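PDB 6KUN: 2-oxoglutarate-dependent dioxygenase DAO from Oryza sativa subsp. indica, which probably catalyses the irreversible, iron- and 2-oxoglutarate-dependent oxidation of the auxin indole-3-acetic acid to inactive 2-oxoindole-3-acetic acid. Local coordinates for residues Gln152-Arg157 and Ala246-Ala251; Arg270-Phe275 and Glu293-Leu298; Ala29-Phe34 and Leu194-Gly199. All coordinates share one frame; numbering follows the deposited sequence.

How the interactions relate
Interaction 1 lies at the core: its centre is about 5 Å from the centre of the chain, where two strands of the eight-stranded sheet meet the bound ligands. It combines four backbone hydrogen bonds with aromatic, sulfur and guanidinium contacts. The centres of interactions 2 and 3 lie about 21 and 16 Å from the chain centre, and their segments are mostly loops and turns. Interaction 2 seats the C-terminal turn on a loop through leucine-aromatic packing and a single backbone hydrogen bond, whereas interaction 3, a small surface contact, has no hydrogen bond across it. Interactions 1 and 3 reach the same sheet, through strands 151-158 and 242-249 in one and strand 33-37 in the other. None of the three touches another.

Interaction 1 of 3, residues Gln152-Arg157 and Ala246-Ala251; sequences QFRMNR and AMFLLA. With AKG (2-oxoglutaric acid), chain G; IAC (1H-indol-3-ylacetic acid), chain H.
Phe248 and Arg154 meet on one face of an antiparallel strand pair in the larger sheet of the jelly-roll (double-stranded beta-helix) core: CE1 of the phenylalanine lies over the centre of the guanidinium, 4.0 Å from its CZ, with the two planes 39° apart. Gln152 O and the 2-oxoglutarate O2 both lie near the Phe248 ring plane, at its edge. The Arg154 chain bends at chi3 (-90°), which turns an edge of its guanidinium to the auxin carboxylate, NH2 standing 3.2 Å from O3 of indole-3-acetic acid. Asn156, on the same strand, brings ND2 to 2.8 Å from O4 of 2-oxoglutarate; ND2 is also hydrogen-bonded to Ser244 OG, and OD1 to Tyr86 OH. Asn156 and Phe248 thus line the 2-oxoglutarate pocket, and Arg154 the auxin pocket.

Phe153 and Met247, a non-hydrogen-bonded pair, occupy the other face. The bent methionine chain brings CE to 3.6 Å from CD1 of the Phe153 ring, while SD stands at the ring edge in a Met-aromatic contact. Flanking them, Gln152-Phe248 and Arg154-Ala246 are hydrogen-bonded pairs; the Phe248 N to Gln152 O bond, at 2.7 Å, is nearly straight (174°).

Strand 151-158 continues the sheet through strand 86-92, and strand 242-249 through strand 179-183. Helix 111-138 covers the Phe153-Met247 face, with Met124 touching both side chains.

Interaction 2 of 3, residues Arg270-Phe275 and Glu293-Leu298; sequences RRYREF and EALARL
Phe275 and Leu298 form the CH-pi part of this contact: the leucine methyl CD1 stands 4.0 Å from the ring centroid, only 12° off the normal, and so lies over the ring centre. With Phe275 CG lying between the backbone N and the carbonyl carbon (chi1 63°), the ring turns toward the 293-298 turn. Leu295 supplies the other apolar contacts. Its CD2 approaches Phe275 CZ at 4.1 Å, and its CB meets CE1 of the Tyr272 ring at 3.8 Å, the tyrosine and leucine side chains crossing at about a right angle.

The polar part rests on Leu298 O. Arg273 N donates to it at 2.8 Å, the donor lying nearly along the C=O axis, and this is the one hydrogen bond across the segments. A CA-H...O contact from Tyr272 CA reaches the same oxygen at 3.3 Å. Leu295 O lies close to the edge of the Tyr272 ring, whose hydroxyl is hydrogen-bonded to Gln220 of helix 217-222.

The cationic contribution comes from Arg273. Its chain bends at chi3 (62°), laying the guanidinium over the turn so that Leu298 CA sits above one face, offset toward the rim. NH2 is hydrogen-bonded to Ala299 O; Arg297 O is also near, but poorly angled for a bond.

Residues 293-297 have helical backbone angles, and Ala296 N, Arg297 N and Leu298 N donate to Glu293 O, Ala294 O and Leu295 O. What results is a C-terminal tail that follows helix 277-287 and packs back on the loop leading into strand 275-276.

Interaction 3 of 3, residues Ala29-Phe34 and Leu194-Gly199; sequences ARLGCF and LDPAAG
The exit of helix 18-30 packs against the turn between strands 191-194 and 201-203, and the contact is carried by Leu31 and Pro196. Leu31 CD2 lies 3.8 Å from Pro196 CD, the two side chains crossing at about a right angle. The same methyl approaches Asp195 CA at 3.9 Å, so one leucine branch spans the start of the turn. Pro196 CD is 3.7 Å from Leu31 CA, but the close fit of the ring at the 29-34 backbone is doubtful, since residues 196-199 are poorly ordered.

The contact joins the N-terminal region, helix 18-30 and strand 33-37, to a turn of the four-stranded sheet of the oxygenase core. Within that turn, Asp195 OD1 accepts from Ala197 N, two residues on, at 3.0 Å, forming an Asx turn; with chi1 at -172°, the carboxylate is carried to that N-H. Asp195 O accepts from both Ala198 N (3.1 Å) and Gly199 N, so one carbonyl closes the turn with two donors.

Across the contact Gly32, with positive phi (75°), is the first residue to leave the helical conformation, and the chain passes at once into strand 33-37. Gly32 and Phe34 are backbone-bonded to Val215 and Val213 of strand 211-215, while Ile4 and Pro5 also touch Leu31.

Interaction 1 of 3, residues Gln152-Arg157 and Ala246-Ala251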
loop_
_atom_site.group_PDB
_atom_site.type_symbol
_atom_site.label_atom_id
_atom_site.label_comp_id
_atom_site.label_asym_id
_atom_site.label_seq_id
_atom_site.Cartn_x
_atom_site.Cartn_y
_atom_site.Cartn_z
ATOM N N GLN B 152 16.992 -17.536 -6.443
ATOM C CA GLN B 152 15.989 -17.248 -7.469
ATOM C C GLN B 152 15.082 -16.099 -7.015
ATOM O O GLN B 152 14.594 -16.085 -5.880
ATOM C CB GLN B 152 15.170 -18.504 -7.800
ATOM C CG GLN B 152 13.927 -18.218 -8.690
ATOM C CD GLN B 152 13.961 -18.872 -10.062
ATOM O OE1 GLN B 152 14.913 -19.578 -10.410
ATOM N NE2 GLN B 152 12.922 -18.638 -10.853
ATOM N N PHE B 153 14.909 -15.125 -7.891
ATOM C CA PHE B 153 14.050 -13.971 -7.665
ATOM C C PHE B 153 12.828 -14.188 -8.529
ATOM O O PHE B 153 12.968 -14.503 -9.713
ATOM C CB PHE B 153 14.764 -12.670 -8.036
ATOM C CG PHE B 153 13.912 -11.421 -7.844
ATOM C CD1 PHE B 153 13.565 -10.989 -6.579
ATOM C CD2 PHE B 153 13.506 -10.672 -8.929
ATOM C CE1 PHE B 153 12.803 -9.840 -6.402
ATOM C CE2 PHE B 153 12.755 -9.532 -8.748
ATOM C CZ PHE B 153 12.405 -9.116 -7.510
ATOM N N ARG B 154 11.643 -14.080 -7.945
ATOM C CA ARG B 154 10.412 -14.297 -8.712
ATOM C C ARG B 154 9.407 -13.172 -8.464
ATOM O O ARG B 154 9.231 -12.695 -7.336
ATOM C CB ARG B 154 9.784 -15.622 -8.358
ATOM C CG ARG B 154 9.169 -16.390 -9.470
ATOM C CD ARG B 154 8.476 -17.647 -8.910
ATOM N NE ARG B 154 9.339 -18.829 -8.849
ATOM C CZ ARG B 154 9.040 -19.938 -8.173
ATOM N NH1 ARG B 154 7.908 -20.012 -7.481
ATOM N NH2 ARG B 154 9.876 -20.966 -8.175
ATOM N N MET B 155 8.788 -12.724 -9.540
ATOM C CA MET B 155 7.654 -11.806 -9.514
ATOM C C MET B 155 6.470 -12.605 -10.019
ATOM O O MET B 155 6.574 -13.255 -11.075
ATOM C CB MET B 155 7.922 -10.565 -10.365
ATOM C CG MET B 155 9.035 -9.684 -9.804
ATOM S SD MET B 155 9.598 -8.371 -10.948
ATOM C CE MET B 155 10.293 -9.314 -12.331
ATOM N N ASN B 156 5.386 -12.611 -9.242
ATOM C CA ASN B 156 4.270 -13.511 -9.523
ATOM C C ASN B 156 2.962 -12.724 -9.678
ATOM O O ASN B 156 2.723 -11.735 -8.981
ATOM C CB ASN B 156 4.029 -14.559 -8.402
ATOM C CG ASN B 156 5.309 -15.239 -7.911
ATOM O OD1 ASN B 156 5.961 -15.970 -8.641
ATOM N ND2 ASN B 156 5.645 -15.014 -6.641
ATOM N N ARG B 157 2.075 -13.237 -10.525
ATOM C CA ARG B 157 0.703 -12.747 -10.590
ATOM C C ARG B 157 -0.251 -13.921 -10.719
ATOM O O ARG B 157 -0.083 -14.776 -11.594
ATOM C CB ARG B 157 0.508 -11.791 -11.760
ATOM C CG ARG B 157 -0.818 -11.113 -11.773
ATOM C CD ARG B 157 -0.845 -9.988 -12.777
ATOM N NE ARG B 157 -1.199 -10.429 -14.113
ATOM C CZ ARG B 157 -1.803 -9.652 -15.018
ATOM N NH1 ARG B 157 -2.116 -8.408 -14.709
ATOM N NH2 ARG B 157 -2.091 -10.125 -16.216
ATOM N N ALA B 246 9.127 -12.684 -4.510
ATOM C CA ALA B 246 9.826 -13.620 -3.636
ATOM C C ALA B 246 11.288 -13.748 -4.013
ATOM O O ALA B 246 11.652 -13.671 -5.194
ATOM C CB ALA B 246 9.170 -15.028 -3.663
ATOM N N MET B 247 12.122 -13.939 -3.008
ATOM C CA MET B 247 13.533 -14.233 -3.194
ATOM C C MET B 247 13.832 -15.549 -2.489
ATOM O O MET B 247 13.594 -15.680 -1.278
ATOM C CB MET B 247 14.400 -13.116 -2.605
ATOM C CG MET B 247 15.894 -13.366 -2.802
ATOM S SD MET B 247 16.481 -13.296 -4.513
ATOM C CE MET B 247 16.626 -11.524 -4.700
ATOM N N PHE B 248 14.299 -16.523 -3.244
ATOM C CA PHE B 248 14.587 -17.878 -2.751
ATOM C C PHE B 248 16.093 -18.045 -2.621
ATOM O O PHE B 248 16.812 -17.994 -3.613
ATOM C CB PHE B 248 14.019 -18.952 -3.657
ATOM C CG PHE B 248 12.547 -18.813 -3.919
ATOM C CD1 PHE B 248 12.077 -17.964 -4.902
ATOM C CD2 PHE B 248 11.632 -19.556 -3.192
ATOM C CE1 PHE B 248 10.730 -17.865 -5.162
ATOM C CE2 PHE B 248 10.267 -19.453 -3.466
ATOM C CZ PHE B 248 9.827 -18.591 -4.450
ATOM N N LEU B 249 16.557 -18.185 -1.386
ATOM C CA LEU B 249 17.924 -18.590 -1.105
ATOM C C LEU B 249 17.978 -20.111 -1.164
ATOM O O LEU B 249 17.308 -20.789 -0.367
ATOM C CB LEU B 249 18.354 -18.121 0.268
ATOM C CG LEU B 249 19.739 -17.588 0.548
ATOM C CD1 LEU B 249 19.971 -17.701 2.073
ATOM C CD2 LEU B 249 20.852 -18.147 -0.168
ATOM N N LEU B 250 18.775 -20.642 -2.093
ATOM C CA LEU B 250 18.665 -22.046 -2.475
ATOM C C LEU B 250 19.608 -22.969 -1.707
ATOM O O LEU B 250 19.148 -23.797 -0.921
ATOM C CB LEU B 250 18.871 -22.195 -3.983
ATOM C CG LEU B 250 17.949 -21.380 -4.885
ATOM C CD1 LEU B 250 18.373 -21.390 -6.356
ATOM C CD2 LEU B 250 16.525 -21.879 -4.758
ATOM N N ALA B 251 20.905 -22.893 -1.974
ATOM C CA ALA B 251 21.865 -23.835 -1.396
ATOM C C ALA B 251 23.272 -23.317 -1.615
ATOM O O ALA B 251 23.436 -22.302 -2.290
ATOM C CB ALA B 251 21.712 -25.228 -2.003
HETATM C C1 AKG G . 5.822 -19.665 -2.358
HETATM O O1 AKG G . 6.227 -18.630 -1.787
HETATM O O2 AKG G . 6.604 -20.574 -2.713
HETATM C C2 AKG G . 4.394 -19.818 -2.620
HETATM O O5 AKG G . 3.782 -20.764 -2.152
HETATM C C3 AKG G . 3.678 -18.798 -3.474
HETATM C C4 AKG G . 4.162 -17.400 -3.108
HETATM C C5 AKG G . 3.427 -16.379 -3.943
HETATM O O3 AKG G . 2.640 -15.595 -3.369
HETATM O O4 AKG G . 3.635 -16.356 -5.175
HETATM C C IAC H . 10.606 -28.057 -6.672
HETATM C C1 IAC H . 10.537 -27.380 -7.843
HETATM C C2 IAC H . 9.427 -27.547 -8.709
HETATM C C3 IAC H . 8.408 -28.397 -8.354
HETATM C C4 IAC H . 8.475 -29.076 -7.151
HETATM C C5 IAC H . 9.572 -28.916 -6.342
HETATM C C7 IAC H . 11.646 -26.629 -7.944
HETATM C C8 IAC H . 12.431 -26.831 -6.823
HETATM C C17 IAC H . 12.163 -25.669 -9.011
HETATM C C18 IAC H . 11.549 -24.285 -8.910
HETATM N N IAC H . 11.778 -27.723 -6.034
HETATM O O2 IAC H . 11.312 -23.658 -9.979
HETATM O O3 IAC H . 11.308 -23.768 -7.785
#

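Interaction 2 of 3, residues Arg270-Phe275 and Glu293-Leu298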
loop_
_atom_site.group_PDB
_atom_site.type_symbol
_atom_site.label_atom_id
_atom_site.label_comp_id
_atom_site.label_asym_id
_atom_site.label_seq_id
_atom_site.Cartn_x
_atom_site.Cartn_y
_atom_site.Cartn_z
ATOM N N ARG B 270 23.040 -36.870 13.591
ATOM C CA ARG B 270 22.968 -36.473 12.187
ATOM C C ARG B 270 21.807 -37.125 11.443
ATOM O O ARG B 270 21.737 -38.346 11.298
ATOM C CB ARG B 270 24.289 -36.847 11.545
ATOM C CG ARG B 270 24.355 -36.519 10.049
ATOM C CD ARG B 270 25.690 -35.894 9.702
ATOM N NE ARG B 270 25.804 -35.614 8.273
ATOM C CZ ARG B 270 24.970 -34.837 7.584
ATOM N NH1 ARG B 270 23.938 -34.260 8.177
ATOM N NH2 ARG B 270 25.166 -34.648 6.289
ATOM N N ARG B 271 20.899 -36.285 10.946
ATOM C CA ARG B 271 19.607 -36.733 10.437
ATOM C C ARG B 271 19.642 -37.144 8.970
ATOM O O ARG B 271 18.971 -38.103 8.586
ATOM C CB ARG B 271 18.546 -35.630 10.609
ATOM C CG ARG B 271 18.191 -35.316 12.064
ATOM C CD ARG B 271 17.030 -36.159 12.570
ATOM N NE ARG B 271 15.781 -35.403 12.642
ATOM C CZ ARG B 271 15.554 -34.411 13.503
ATOM N NH1 ARG B 271 16.503 -34.032 14.355
ATOM N NH2 ARG B 271 14.385 -33.784 13.499
ATOM N N TYR B 272 20.416 -36.454 8.140
ATOM C CA TYR B 272 20.348 -36.637 6.703
ATOM C C TYR B 272 21.735 -36.877 6.158
ATOM O O TYR B 272 22.712 -36.292 6.648
ATOM C CB TYR B 272 19.718 -35.422 6.030
ATOM C CG TYR B 272 18.336 -35.073 6.553
ATOM C CD1 TYR B 272 17.218 -35.761 6.124
ATOM C CD2 TYR B 272 18.158 -34.043 7.448
ATOM C CE1 TYR B 272 15.958 -35.424 6.574
ATOM C CE2 TYR B 272 16.911 -33.715 7.933
ATOM C CZ TYR B 272 15.813 -34.404 7.462
ATOM O OH TYR B 272 14.550 -34.086 7.940
ATOM N N ARG B 273 21.815 -37.743 5.150
ATOM C CA ARG B 273 23.074 -37.860 4.425
ATOM C C ARG B 273 23.322 -36.566 3.661
ATOM O O ARG B 273 22.384 -35.814 3.349
ATOM C CB ARG B 273 23.042 -39.067 3.472
ATOM C CG ARG B 273 22.397 -38.824 2.144
ATOM C CD ARG B 273 22.078 -40.147 1.432
ATOM N NE ARG B 273 21.125 -40.953 2.188
ATOM C CZ ARG B 273 20.227 -41.770 1.645
ATOM N NH1 ARG B 273 20.144 -41.889 0.328
ATOM N NH2 ARG B 273 19.402 -42.448 2.420
ATOM N N GLU B 274 24.595 -36.308 3.360
ATOM C CA GLU B 274 24.943 -35.206 2.467
ATOM C C GLU B 274 24.330 -35.468 1.091
ATOM O O GLU B 274 24.261 -36.622 0.644
ATOM C CB GLU B 274 26.456 -35.045 2.341
ATOM C CG GLU B 274 27.166 -34.721 3.650
ATOM C CD GLU B 274 28.657 -34.486 3.478
ATOM O OE1 GLU B 274 29.190 -34.706 2.370
ATOM O OE2 GLU B 274 29.300 -34.094 4.467
ATOM N N PHE B 275 23.853 -34.395 0.439
ATOM C CA PHE B 275 23.271 -34.498 -0.881
ATOM C C PHE B 275 23.501 -33.212 -1.665
ATOM O O PHE B 275 23.765 -32.130 -1.112
ATOM C CB PHE B 275 21.782 -34.892 -0.822
ATOM C CG PHE B 275 20.889 -33.882 -0.118
ATOM C CD1 PHE B 275 20.698 -33.950 1.260
ATOM C CD2 PHE B 275 20.231 -32.910 -0.833
ATOM C CE1 PHE B 275 19.883 -33.031 1.896
ATOM C CE2 PHE B 275 19.406 -31.995 -0.218
ATOM C CZ PHE B 275 19.246 -32.051 1.142
ATOM N N GLU B 293 8.273 -34.595 2.019
ATOM C CA GLU B 293 8.277 -36.040 2.224
ATOM C C GLU B 293 9.544 -36.658 1.653
ATOM O O GLU B 293 10.082 -37.615 2.211
ATOM C CB GLU B 293 7.047 -36.697 1.576
ATOM C CG GLU B 293 5.723 -35.970 1.853
ATOM C CD GLU B 293 5.414 -34.970 0.754
ATOM O OE1 GLU B 293 4.231 -34.774 0.443
ATOM O OE2 GLU B 293 6.389 -34.422 0.182
ATOM N N ALA B 294 10.036 -36.129 0.530
ATOM C CA ALA B 294 11.201 -36.721 -0.112
ATOM C C ALA B 294 12.449 -36.635 0.760
ATOM O O ALA B 294 13.399 -37.379 0.530
ATOM C CB ALA B 294 11.466 -36.047 -1.457
ATOM N N LEU B 295 12.499 -35.743 1.750
ATOM C CA LEU B 295 13.685 -35.751 2.607
ATOM C C LEU B 295 13.828 -37.056 3.373
ATOM O O LEU B 295 14.929 -37.403 3.799
ATOM C CB LEU B 295 13.674 -34.612 3.613
ATOM C CG LEU B 295 14.155 -33.259 3.115
ATOM C CD1 LEU B 295 14.135 -32.290 4.317
ATOM C CD2 LEU B 295 15.517 -33.286 2.477
ATOM N N ALA B 296 12.727 -37.761 3.624
ATOM C CA ALA B 296 12.843 -39.024 4.354
ATOM C C ALA B 296 13.613 -40.052 3.544
ATOM O O ALA B 296 14.188 -40.981 4.109
ATOM C CB ALA B 296 11.466 -39.578 4.716
ATOM N N ARG B 297 13.667 -39.894 2.221
ATOM C CA ARG B 297 14.480 -40.808 1.439
ATOM C C ARG B 297 15.963 -40.533 1.609
ATOM O O ARG B 297 16.770 -41.293 1.086
ATOM C CB ARG B 297 14.072 -40.694 -0.031
ATOM C CG ARG B 297 12.568 -40.808 -0.210
ATOM C CD ARG B 297 12.172 -40.556 -1.613
ATOM N NE ARG B 297 10.746 -40.722 -1.827
ATOM C CZ ARG B 297 10.156 -41.884 -2.074
ATOM N NH1 ARG B 297 10.876 -42.998 -2.110
ATOM N NH2 ARG B 297 8.851 -41.935 -2.273
ATOM N N LEU B 298 16.339 -39.472 2.320
ATOM C CA LEU B 298 17.729 -39.063 2.482
ATOM C C LEU B 298 18.239 -39.244 3.916
ATOM O O LEU B 298 19.254 -38.649 4.290
ATOM C CB LEU B 298 17.877 -37.613 2.014
ATOM C CG LEU B 298 17.513 -37.436 0.541
ATOM C CD1 LEU B 298 17.509 -36.009 0.046
ATOM C CD2 LEU B 298 18.510 -38.251 -0.287
#

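Interaction 3 of 3, residues Ala29-Phe34 and Leu194-Gly199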
loop_
_atom_site.group_PDB
_atom_site.type_symbol
_atom_site.label_atom_id
_atom_site.label_comp_id
_atom_site.label_asym_id
_atom_site.label_seq_id
_atom_site.Cartn_x
_atom_site.Cartn_y
_atom_site.Cartn_z
ATOM N N ALA B 29 12.130 -22.912 14.537
ATOM C CA ALA B 29 12.109 -24.298 14.966
ATOM C C ALA B 29 10.682 -24.829 15.088
ATOM O O ALA B 29 10.408 -25.989 14.770
ATOM C CB ALA B 29 12.839 -24.438 16.302
ATOM N N ARG B 30 9.763 -23.995 15.556
ATOM C CA ARG B 30 8.431 -24.477 15.837
ATOM C C ARG B 30 7.488 -24.253 14.681
ATOM O O ARG B 30 6.605 -25.082 14.492
ATOM C CB ARG B 30 7.876 -23.807 17.103
ATOM C CG ARG B 30 8.526 -24.333 18.365
ATOM C CD ARG B 30 8.507 -23.319 19.460
ATOM N NE ARG B 30 7.203 -22.677 19.586
ATOM C CZ ARG B 30 6.877 -21.847 20.574
ATOM N NH1 ARG B 30 7.762 -21.575 21.528
ATOM N NH2 ARG B 30 5.672 -21.294 20.613
ATOM N N LEU B 31 7.630 -23.150 13.935
ATOM C CA LEU B 31 6.733 -22.791 12.836
ATOM C C LEU B 31 7.383 -22.826 11.459
ATOM O O LEU B 31 6.700 -23.113 10.468
ATOM C CB LEU B 31 6.195 -21.370 13.040
ATOM C CG LEU B 31 4.748 -21.045 12.662
ATOM C CD1 LEU B 31 4.563 -19.540 12.509
ATOM C CD2 LEU B 31 4.235 -21.709 11.446
ATOM N N GLY B 32 8.667 -22.487 11.353
ATOM C CA GLY B 32 9.276 -22.349 10.036
ATOM C C GLY B 32 8.902 -21.107 9.277
ATOM O O GLY B 32 9.194 -21.038 8.076
ATOM N N CYS B 33 8.298 -20.118 9.939
ATOM C CA CYS B 33 7.713 -18.958 9.288
ATOM C C CYS B 33 7.716 -17.806 10.278
ATOM O O CYS B 33 7.449 -18.006 11.464
ATOM C CB CYS B 33 6.261 -19.186 8.834
ATOM S SG CYS B 33 5.458 -17.777 7.908
ATOM N N PHE B 34 8.065 -16.622 9.809
ATOM C CA PHE B 34 8.050 -15.430 10.636
ATOM C C PHE B 34 8.016 -14.198 9.747
ATOM O O PHE B 34 8.370 -14.251 8.561
ATOM C CB PHE B 34 9.245 -15.386 11.598
ATOM C CG PHE B 34 10.610 -15.405 10.942
ATOM C CD1 PHE B 34 11.201 -16.595 10.554
ATOM C CD2 PHE B 34 11.344 -14.232 10.787
ATOM C CE1 PHE B 34 12.458 -16.634 9.989
ATOM C CE2 PHE B 34 12.644 -14.281 10.194
ATOM C CZ PHE B 34 13.176 -15.477 9.809
ATOM N N LEU B 194 0.907 -24.146 7.566
ATOM C CA LEU B 194 0.545 -25.218 8.477
ATOM C C LEU B 194 1.317 -25.043 9.769
ATOM O O LEU B 194 2.477 -25.452 9.870
ATOM C CB LEU B 194 0.867 -26.565 7.844
ATOM C CG LEU B 194 0.213 -27.761 8.516
ATOM C CD1 LEU B 194 0.472 -27.826 9.992
ATOM C CD2 LEU B 194 -1.283 -27.675 8.268
ATOM N N ASP B 195 0.654 -24.430 10.760
ATOM C CA ASP B 195 1.252 -24.132 12.044
ATOM C C ASP B 195 1.436 -25.446 12.800
ATOM O O ASP B 195 0.446 -26.141 13.080
ATOM C CB ASP B 195 0.339 -23.133 12.769
ATOM C CG ASP B 195 0.964 -22.593 14.050
ATOM O OD1 ASP B 195 1.564 -23.403 14.784
ATOM O OD2 ASP B 195 0.871 -21.368 14.295
ATOM N N PRO B 196 2.674 -25.858 13.093
ATOM C CA PRO B 196 2.854 -27.114 13.840
ATOM C C PRO B 196 1.989 -27.218 15.077
ATOM O O PRO B 196 1.371 -28.263 15.289
ATOM C CB PRO B 196 4.361 -27.091 14.154
ATOM C CG PRO B 196 4.934 -26.425 12.924
ATOM C CD PRO B 196 3.978 -25.263 12.738
ATOM N N ALA B 197 1.895 -26.168 15.885
ATOM C CA ALA B 197 1.160 -26.270 17.149
ATOM C C ALA B 197 -0.340 -26.431 16.994
ATOM O O ALA B 197 -1.048 -26.646 17.986
ATOM C CB ALA B 197 1.821 -25.410 18.218
ATOM N N ALA B 198 -0.873 -26.133 15.837
ATOM C CA ALA B 198 -2.309 -26.009 15.624
ATOM C C ALA B 198 -2.971 -27.166 14.890
ATOM O O ALA B 198 -4.078 -27.581 15.234
ATOM C CB ALA B 198 -2.415 -24.731 14.807
ATOM N N GLY B 199 -2.284 -27.683 13.878
ATOM C CA GLY B 199 -2.770 -28.787 13.148
ATOM C C GLY B 199 -3.687 -28.374 11.973
ATOM O O GLY B 199 -4.184 -29.210 11.220
#